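Local atomic coordinates of sialidase B (Streptococcus pneumoniae TIGR4, PDB entry 4XJA), a protein that hydrolyses alpha-(2->3)-, alpha-(2->6)- and alpha-(2->8)-linked terminal sialic acid from glycoproteins, glycolipids and oligosaccharides as an exo-sialidase. Residues Ser222-Tyr227 / Ser286-Ser291; Ala493-Lys498 / Thr516-Thr521. The protein carries 1 engineered substitution. All blocks are in the same frame, centred on the assembly; numbering follows the deposited sequence.

Contact 1: Ser222-Tyr227 / Ser286-Ser291. With SFJ ((2R,3R,4R,5R,6R)-5-acetamido-2,3-difluoro-4-hydroxy-6-[(1R,2R)-1,2,3-trihydroxypropyl]tetrahydro-2H-pyran-2-carboxylic acid), chain F.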
loop_
_atom_site.group_PDB
_atom_site.type_symbol
_atom_site.label_atom_id
_atom_site.label_comp_id
_atom_site.label_asym_id
_atom_site.label_seq_id
_atom_site.Cartn_x
_atom_site.Cartn_y
_atom_site.Cartn_z
ATOM N N SER A 222 -1.331 -10.423 3.150
ATOM C CA SER A 222 -2.566 -9.866 2.621
ATOM C C SER A 222 -2.374 -8.390 2.281
ATOM O O SER A 222 -1.375 -7.763 2.670
ATOM C CB SER A 222 -3.750 -10.055 3.580
ATOM O OG SER A 222 -3.532 -9.424 4.828
ATOM N N ILE A 223 -3.328 -7.833 1.547
ATOM C CA ILE A 223 -3.193 -6.462 1.077
ATOM C C ILE A 223 -4.533 -5.932 0.578
ATOM O O ILE A 223 -5.411 -6.707 0.192
ATOM C CB ILE A 223 -2.153 -6.387 -0.060
ATOM C CG1 ILE A 223 -1.690 -4.945 -0.300
ATOM C CG2 ILE A 223 -2.723 -6.971 -1.335
ATOM C CD1 ILE A 223 -0.200 -4.794 -0.346
ATOM N N ASP A 224 -4.691 -4.611 0.599
ATOM C CA ASP A 224 -5.793 -3.961 -0.100
ATOM C C ASP A 224 -5.422 -3.919 -1.569
ATOM O O ASP A 224 -4.444 -3.258 -1.935
ATOM C CB ASP A 224 -5.916 -2.500 0.339
ATOM C CG ASP A 224 -6.646 -2.321 1.652
ATOM O OD1 ASP A 224 -6.663 -3.237 2.512
ATOM O OD2 ASP A 224 -7.190 -1.215 1.830
ATOM N N ALA A 225 -6.184 -4.603 -2.421
ATOM C CA ALA A 225 -6.051 -4.377 -3.865
ATOM C C ALA A 225 -6.976 -3.201 -4.225
ATOM O O ALA A 225 -8.202 -3.352 -4.263
ATOM C CB ALA A 225 -6.418 -5.635 -4.657
ATOM N N ARG A 226 -6.386 -2.025 -4.456
ATOM C CA ARG A 226 -7.161 -0.797 -4.621
ATOM C C ARG A 226 -7.272 -0.414 -6.093
ATOM O O ARG A 226 -6.272 -0.154 -6.762
ATOM C CB ARG A 226 -6.551 0.338 -3.787
ATOM C CG ARG A 226 -6.532 0.041 -2.270
ATOM C CD ARG A 226 -6.311 1.287 -1.426
ATOM N NE ARG A 226 -6.515 1.019 0.005
ATOM C CZ ARG A 226 -6.438 1.937 0.966
ATOM N NH1 ARG A 226 -6.161 3.203 0.674
ATOM N NH2 ARG A 226 -6.644 1.587 2.222
ATOM N N TYR A 227 -8.501 -0.369 -6.589
ATOM C CA TYR A 227 -8.713 -0.174 -8.010
ATOM C C TYR A 227 -8.810 1.290 -8.410
ATOM O O TYR A 227 -8.286 1.685 -9.463
ATOM C CB TYR A 227 -9.935 -0.993 -8.483
ATOM C CG TYR A 227 -9.701 -2.477 -8.295
ATOM C CD1 TYR A 227 -9.905 -3.072 -7.058
ATOM C CD2 TYR A 227 -9.238 -3.268 -9.337
ATOM C CE1 TYR A 227 -9.656 -4.416 -6.856
ATOM C CE2 TYR A 227 -8.992 -4.616 -9.151
ATOM C CZ TYR A 227 -9.203 -5.180 -7.907
ATOM O OH TYR A 227 -8.953 -6.516 -7.702
ATOM N N SER A 286 -16.801 -2.082 -0.926
ATOM C CA SER A 286 -15.368 -2.363 -0.789
ATOM C C SER A 286 -15.000 -3.042 0.527
ATOM O O SER A 286 -15.797 -3.065 1.471
ATOM C CB SER A 286 -14.539 -1.087 -0.964
ATOM O OG SER A 286 -14.919 -0.088 -0.028
ATOM N N PHE A 287 -13.789 -3.600 0.566
ATOM C CA PHE A 287 -13.168 -4.103 1.794
ATOM C C PHE A 287 -11.941 -3.246 2.062
ATOM O O PHE A 287 -11.367 -2.705 1.134
ATOM C CB PHE A 287 -12.730 -5.560 1.602
ATOM C CG PHE A 287 -13.871 -6.499 1.329
ATOM C CD1 PHE A 287 -14.587 -7.059 2.373
ATOM C CD2 PHE A 287 -14.234 -6.806 0.027
ATOM C CE1 PHE A 287 -15.649 -7.921 2.124
ATOM C CE2 PHE A 287 -15.281 -7.668 -0.233
ATOM C CZ PHE A 287 -15.991 -8.227 0.816
ATOM N N ILE A 288 -11.530 -3.106 3.318
ATOM C CA ILE A 288 -10.367 -2.267 3.605
ATOM C C ILE A 288 -9.757 -2.630 4.954
ATOM O O ILE A 288 -10.491 -2.945 5.891
ATOM C CB ILE A 288 -10.745 -0.751 3.518
ATOM C CG1 ILE A 288 -9.558 0.156 3.833
ATOM C CG2 ILE A 288 -11.946 -0.414 4.414
ATOM C CD1 ILE A 288 -9.858 1.611 3.524
ATOM N N ASP A 289 -8.424 -2.614 5.026
ATOM C CA ASP A 289 -7.671 -2.885 6.257
ATOM C C ASP A 289 -7.823 -4.326 6.753
ATOM O O ASP A 289 -8.704 -4.620 7.561
ATOM C CB ASP A 289 -8.058 -1.907 7.379
ATOM C CG ASP A 289 -7.662 -0.467 7.075
ATOM O OD1 ASP A 289 -6.934 -0.242 6.088
ATOM O OD2 ASP A 289 -8.067 0.438 7.842
ATOM N N SER A 290 -6.958 -5.218 6.282
ATOM C CA SER A 290 -7.035 -6.619 6.672
ATOM C C SER A 290 -6.024 -6.958 7.759
ATOM O O SER A 290 -5.067 -6.215 8.005
ATOM C CB SER A 290 -6.847 -7.558 5.463
ATOM O OG SER A 290 -5.621 -7.334 4.773
ATOM N N SER A 291 -6.241 -8.102 8.401
ATOM C CA SER A 291 -5.393 -8.558 9.496
ATOM C C SER A 291 -5.522 -10.072 9.513
ATOM O O SER A 291 -6.607 -10.598 9.243
ATOM C CB SER A 291 -5.887 -7.964 10.817
ATOM O OG SER A 291 -4.957 -8.194 11.851
HETATM C C11 SFJ F . -10.976 2.305 7.434
HETATM C C9 SFJ F . -8.785 8.109 8.510
HETATM C C10 SFJ F . -10.025 3.337 6.826
HETATM C C1 SFJ F . -4.013 6.361 6.521
HETATM C C7 SFJ F . -8.310 6.435 6.869
HETATM C C4 SFJ F . -6.397 3.229 6.037
HETATM C C3 SFJ F . -5.313 4.247 5.497
HETATM C C5 SFJ F . -7.691 3.994 6.401
HETATM C C6 SFJ F . -7.432 5.188 7.311
HETATM C C2 SFJ F . -5.412 5.708 6.292
HETATM N N5 SFJ F . -8.701 3.127 6.988
HETATM O O10 SFJ F . -10.477 4.260 6.195
HETATM O O9 SFJ F . -10.095 8.084 8.038
HETATM O O1A SFJ F . -3.831 6.987 7.572
HETATM O O8 SFJ F . -6.607 8.015 7.792
HETATM O O7 SFJ F . -8.647 6.567 5.482
HETATM O O4 SFJ F . -6.647 2.179 5.209
HETATM O O6 SFJ F . -6.085 5.495 7.469
HETATM F FAI SFJ F . -5.470 4.350 4.450
HETATM F FAJ SFJ F . -5.941 6.662 5.676
HETATM O O1B SFJ F . -3.260 6.245 5.553
HETATM C C8 SFJ F . -7.918 7.866 7.357
HETATM O O HOH W 1 -5.093 -4.865 3.959
#
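The active site of the six-bladed beta-propeller common to sialidases is partly built here, where Ser222, Asp224 and Arg226 of strand 219-226 face Ile288, Asp289 and Ser290 of strand 286-294 in another sheet. The segments run nearly antiparallel (164°), but their axes come no nearer than 6.6 Å and side chains bridge them instead of a backbone ladder. Asp224 OD1 accepts the backbone N-H of Asp289 on its syn lone pair (N to OD1 3.1 Å), and a water links the same oxygen to Ser290 N. Arg226 grips the other oxygen side-on, in a salt bridge in which NE and NH2 both donate to Asp224 OD2; this restrains the guanidinium's rotation. Ile288 has its CG1 branch opposite the backbone N (chi1 179°), which places CG1 3.4 Å from Asp224 OD2 and CD1 against Arg226 NH2. Ser222 OG and Ser290 OG share a 3.0 Å hydrogen bond, and Ser222 OG is also bonded to Thr210. Asp289 spends its carboxylate on the bound difluoro sialic acid analogue SFJ. SFJ N5 donates to Asp289 OD2 at 2.9 Å, while SFJ O4 donates to Asp289 OD1 at 2.6 Å and receives a weak bond from Arg226 NH2.

Contact 2: Ala493-Lys498 / Thr516-Thr521; sequences ASIPFK and TFFRTT. With SFJ ((2R,3R,4R,5R,6R)-5-acetamido-2,3-difluoro-4-hydroxy-6-[(1R,2R)-1,2,3-trihydroxypropyl]tetrahydro-2H-pyran-2-carboxylic acid), chain F.
Thr520 OG1 is hydrogen-bonded to both Lys524 O and Thr522 OG1, and with the hydroxyl so occupied the threonine meets Phe497 through its carbons. Here the loop after strand 489-494 meets the end of strand 513-518 and the residues beyond it, in neighbouring sheets of the propeller. Thr520 CB lies over one face of the Phe497 ring, 4.0 Å from the centroid and 24° off the normal, a CH-pi contact, while Thr520 CG2 comes within 3.5 Å of Phe497 CZ. Pro496 CG covers the opposite face, sandwiching the ring. Phe497 takes up this position with CG almost eclipsing the backbone N (chi1 -22°), an unusual and probably somewhat strained torsion. The two aromatics meet edge to edge without stacking, Phe518 CE2 to Phe497 CE2 at 3.8 Å. Ile495 extends the apolar patch, its CG2 lying 3.9 Å from Phe518 CZ. At the outer end, Thr521 OG1 sits obliquely beside Phe497, 3.7 Å from Phe497 CD1.

Arg519, between Phe518 and Thr520, points the other way. Arg519 NH1 (3.0 Å) and NH2 (3.1 Å) both donate to SFJ O1A. Glu503 forms a salt bridge with Arg519 NH1, and Tyr551 O accepts from NE. Arg207 and Arg581 also bond SFJ, completing the arginine triad characteristic of sialidases. Ile495, Phe497, Phe518 and Thr520 thus pack on one side of 516-521, consistent with apolar packing backing the arginine, which on the other side reaches the carboxylate of SFJ, as it probably does that of a sialic acid substrate.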
loop_
_atom_site.group_PDB
_atom_site.type_symbol
_atom_site.label_atom_id
_atom_site.label_comp_id
_atom_site.label_asym_id
_atom_site.label_seq_id
_atom_site.Cartn_x
_atom_site.Cartn_y
_atom_site.Cartn_z
ATOM N N ALA A 493 -10.374 -0.780 25.998
ATOM C CA ALA A 493 -9.270 -0.126 26.681
ATOM C C ALA A 493 -9.241 1.353 26.319
ATOM O O ALA A 493 -8.803 1.723 25.226
ATOM C CB ALA A 493 -7.955 -0.792 26.319
ATOM N N SER A 494 -9.704 2.193 27.240
ATOM C CA SER A 494 -9.760 3.636 27.005
ATOM C C SER A 494 -8.395 4.246 26.640
ATOM O O SER A 494 -7.352 3.870 27.182
ATOM C CB SER A 494 -10.346 4.351 28.230
ATOM O OG SER A 494 -10.163 5.753 28.122
ATOM N N ILE A 495 -8.405 5.181 25.700
ATOM C CA ILE A 495 -7.199 5.910 25.356
ATOM C C ILE A 495 -7.508 7.410 25.402
ATOM O O ILE A 495 -8.640 7.814 25.167
ATOM C CB ILE A 495 -6.656 5.480 23.973
ATOM C CG1 ILE A 495 -7.700 5.711 22.888
ATOM C CG2 ILE A 495 -6.258 4.005 23.987
ATOM C CD1 ILE A 495 -7.198 5.354 21.497
ATOM N N PRO A 496 -6.500 8.239 25.715
ATOM C CA PRO A 496 -6.739 9.671 25.958
ATOM C C PRO A 496 -6.755 10.564 24.711
ATOM O O PRO A 496 -6.374 11.727 24.804
ATOM C CB PRO A 496 -5.561 10.065 26.854
ATOM C CG PRO A 496 -4.452 9.143 26.435
ATOM C CD PRO A 496 -5.129 7.833 26.079
ATOM N N PHE A 497 -7.173 10.031 23.572
ATOM C CA PHE A 497 -7.385 10.845 22.382
ATOM C C PHE A 497 -8.757 10.502 21.840
ATOM O O PHE A 497 -9.129 9.325 21.789
ATOM C CB PHE A 497 -6.339 10.552 21.294
ATOM C CG PHE A 497 -5.084 9.930 21.810
ATOM C CD1 PHE A 497 -4.050 10.718 22.282
ATOM C CD2 PHE A 497 -4.939 8.553 21.827
ATOM C CE1 PHE A 497 -2.893 10.142 22.772
ATOM C CE2 PHE A 497 -3.785 7.973 22.312
ATOM C CZ PHE A 497 -2.764 8.767 22.791
ATOM N N LYS A 498 -9.524 11.518 21.461
ATOM C CA LYS A 498 -10.713 11.277 20.662
ATOM C C LYS A 498 -10.256 11.433 19.222
ATOM O O LYS A 498 -9.219 12.053 18.968
ATOM C CB LYS A 498 -11.821 12.278 20.986
ATOM C CG LYS A 498 -12.234 12.312 22.451
ATOM C CD LYS A 498 -13.591 12.986 22.615
ATOM C CE LYS A 498 -13.870 13.370 24.062
ATOM N NZ LYS A 498 -15.214 14.007 24.198
ATOM N N THR A 516 0.747 -3.774 23.541
ATOM C CA THR A 516 0.180 -3.258 22.316
ATOM C C THR A 516 0.841 -1.934 22.004
ATOM O O THR A 516 0.862 -1.037 22.850
ATOM C CB THR A 516 -1.321 -3.040 22.476
ATOM O OG1 THR A 516 -1.934 -4.283 22.857
ATOM C CG2 THR A 516 -1.933 -2.558 21.158
ATOM N N PHE A 517 1.368 -1.811 20.788
ATOM C CA PHE A 517 1.942 -0.554 20.309
ATOM C C PHE A 517 0.967 0.114 19.330
ATOM O O PHE A 517 0.468 -0.533 18.405
ATOM C CB PHE A 517 3.290 -0.830 19.617
ATOM C CG PHE A 517 4.320 -1.443 20.522
ATOM C CD1 PHE A 517 5.065 -0.646 21.383
ATOM C CD2 PHE A 517 4.536 -2.814 20.526
ATOM C CE1 PHE A 517 6.020 -1.205 22.227
ATOM C CE2 PHE A 517 5.485 -3.384 21.371
ATOM C CZ PHE A 517 6.229 -2.573 22.225
ATOM N N PHE A 518 0.680 1.398 19.520
ATOM C CA PHE A 518 -0.313 2.038 18.668
ATOM C C PHE A 518 -0.051 3.473 18.238
ATOM O O PHE A 518 0.668 4.234 18.904
ATOM C CB PHE A 518 -1.749 1.869 19.215
ATOM C CG PHE A 518 -1.993 2.501 20.559
ATOM C CD1 PHE A 518 -1.537 1.896 21.723
ATOM C CD2 PHE A 518 -2.728 3.680 20.662
ATOM C CE1 PHE A 518 -1.795 2.466 22.968
ATOM C CE2 PHE A 518 -2.974 4.257 21.892
ATOM C CZ PHE A 518 -2.509 3.651 23.046
ATOM N N ARG A 519 -0.642 3.801 17.088
ATOM C CA ARG A 519 -0.616 5.138 16.497
ATOM C C ARG A 519 -1.498 6.083 17.299
ATOM O O ARG A 519 -2.564 5.694 17.786
ATOM C CB ARG A 519 -1.144 5.043 15.058
ATOM C CG ARG A 519 -1.303 6.351 14.284
ATOM C CD ARG A 519 -1.910 6.032 12.923
ATOM N NE ARG A 519 -2.360 7.212 12.187
ATOM C CZ ARG A 519 -2.798 7.171 10.936
ATOM N NH1 ARG A 519 -2.833 6.013 10.283
ATOM N NH2 ARG A 519 -3.194 8.288 10.342
ATOM N N THR A 520 -1.052 7.326 17.443
ATOM C CA THR A 520 -1.816 8.332 18.178
ATOM C C THR A 520 -1.885 9.635 17.389
ATOM O O THR A 520 -1.560 9.687 16.202
ATOM C CB THR A 520 -1.164 8.666 19.533
ATOM O OG1 THR A 520 -0.001 9.477 19.307
ATOM C CG2 THR A 520 -0.757 7.389 20.292
ATOM N N THR A 521 -2.273 10.699 18.078
ATOM C CA THR A 521 -2.347 12.022 17.481
ATOM C C THR A 521 -1.338 12.946 18.149
ATOM O O THR A 521 -1.443 14.164 18.029
ATOM C CB THR A 521 -3.738 12.628 17.671
ATOM O OG1 THR A 521 -4.099 12.510 19.054
ATOM C CG2 THR A 521 -4.766 11.894 16.822
HETATM C C11 SFJ F . -10.976 2.305 7.434
HETATM C C9 SFJ F . -8.785 8.109 8.510
HETATM C C10 SFJ F . -10.025 3.337 6.826
HETATM C C1 SFJ F . -4.013 6.361 6.521
HETATM C C7 SFJ F . -8.310 6.435 6.869
HETATM C C4 SFJ F . -6.397 3.229 6.037
HETATM C C3 SFJ F . -5.313 4.247 5.497
HETATM C C5 SFJ F . -7.691 3.994 6.401
HETATM C C6 SFJ F . -7.432 5.188 7.311
HETATM C C2 SFJ F . -5.412 5.708 6.292
HETATM N N5 SFJ F . -8.701 3.127 6.988
HETATM O O10 SFJ F . -10.477 4.260 6.195
HETATM O O9 SFJ F . -10.095 8.084 8.038
HETATM O O1A SFJ F . -3.831 6.987 7.572
HETATM O O8 SFJ F . -6.607 8.015 7.792
HETATM O O7 SFJ F . -8.647 6.567 5.482
HETATM O O4 SFJ F . -6.647 2.179 5.209
HETATM O O6 SFJ F . -6.085 5.495 7.469
HETATM F FAI SFJ F . -5.470 4.350 4.450
HETATM F FAJ SFJ F . -5.941 6.662 5.676
HETATM O O1B SFJ F . -3.260 6.245 5.553
HETATM C C8 SFJ F . -7.918 7.866 7.357
#

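Overall arrangement
Contacts 1 and 2 both touch SFJ and both reach the mixed sheet that contains strands 286-294 and 489-494, yet they lie about 23 Å apart between centres, with nearest atoms about 8 Å apart. Contact 1 is the more central, its centre about 9 Å from that of the chain, and all its touching residues are buried; the centre of contact 2 lies about 23 Å from that of the chain, and it includes exposed Thr521. Their chemistry differs accordingly. Contact 1 joins its segments by buried polar groups and a water, and the same network supplies the O4 and N5 side of the ligand site. Contact 2 is largely apolar, with no hydrogen bond between its segments, and its arginine serves the ligand's carboxylate from the side of its segment turned away from Phe497.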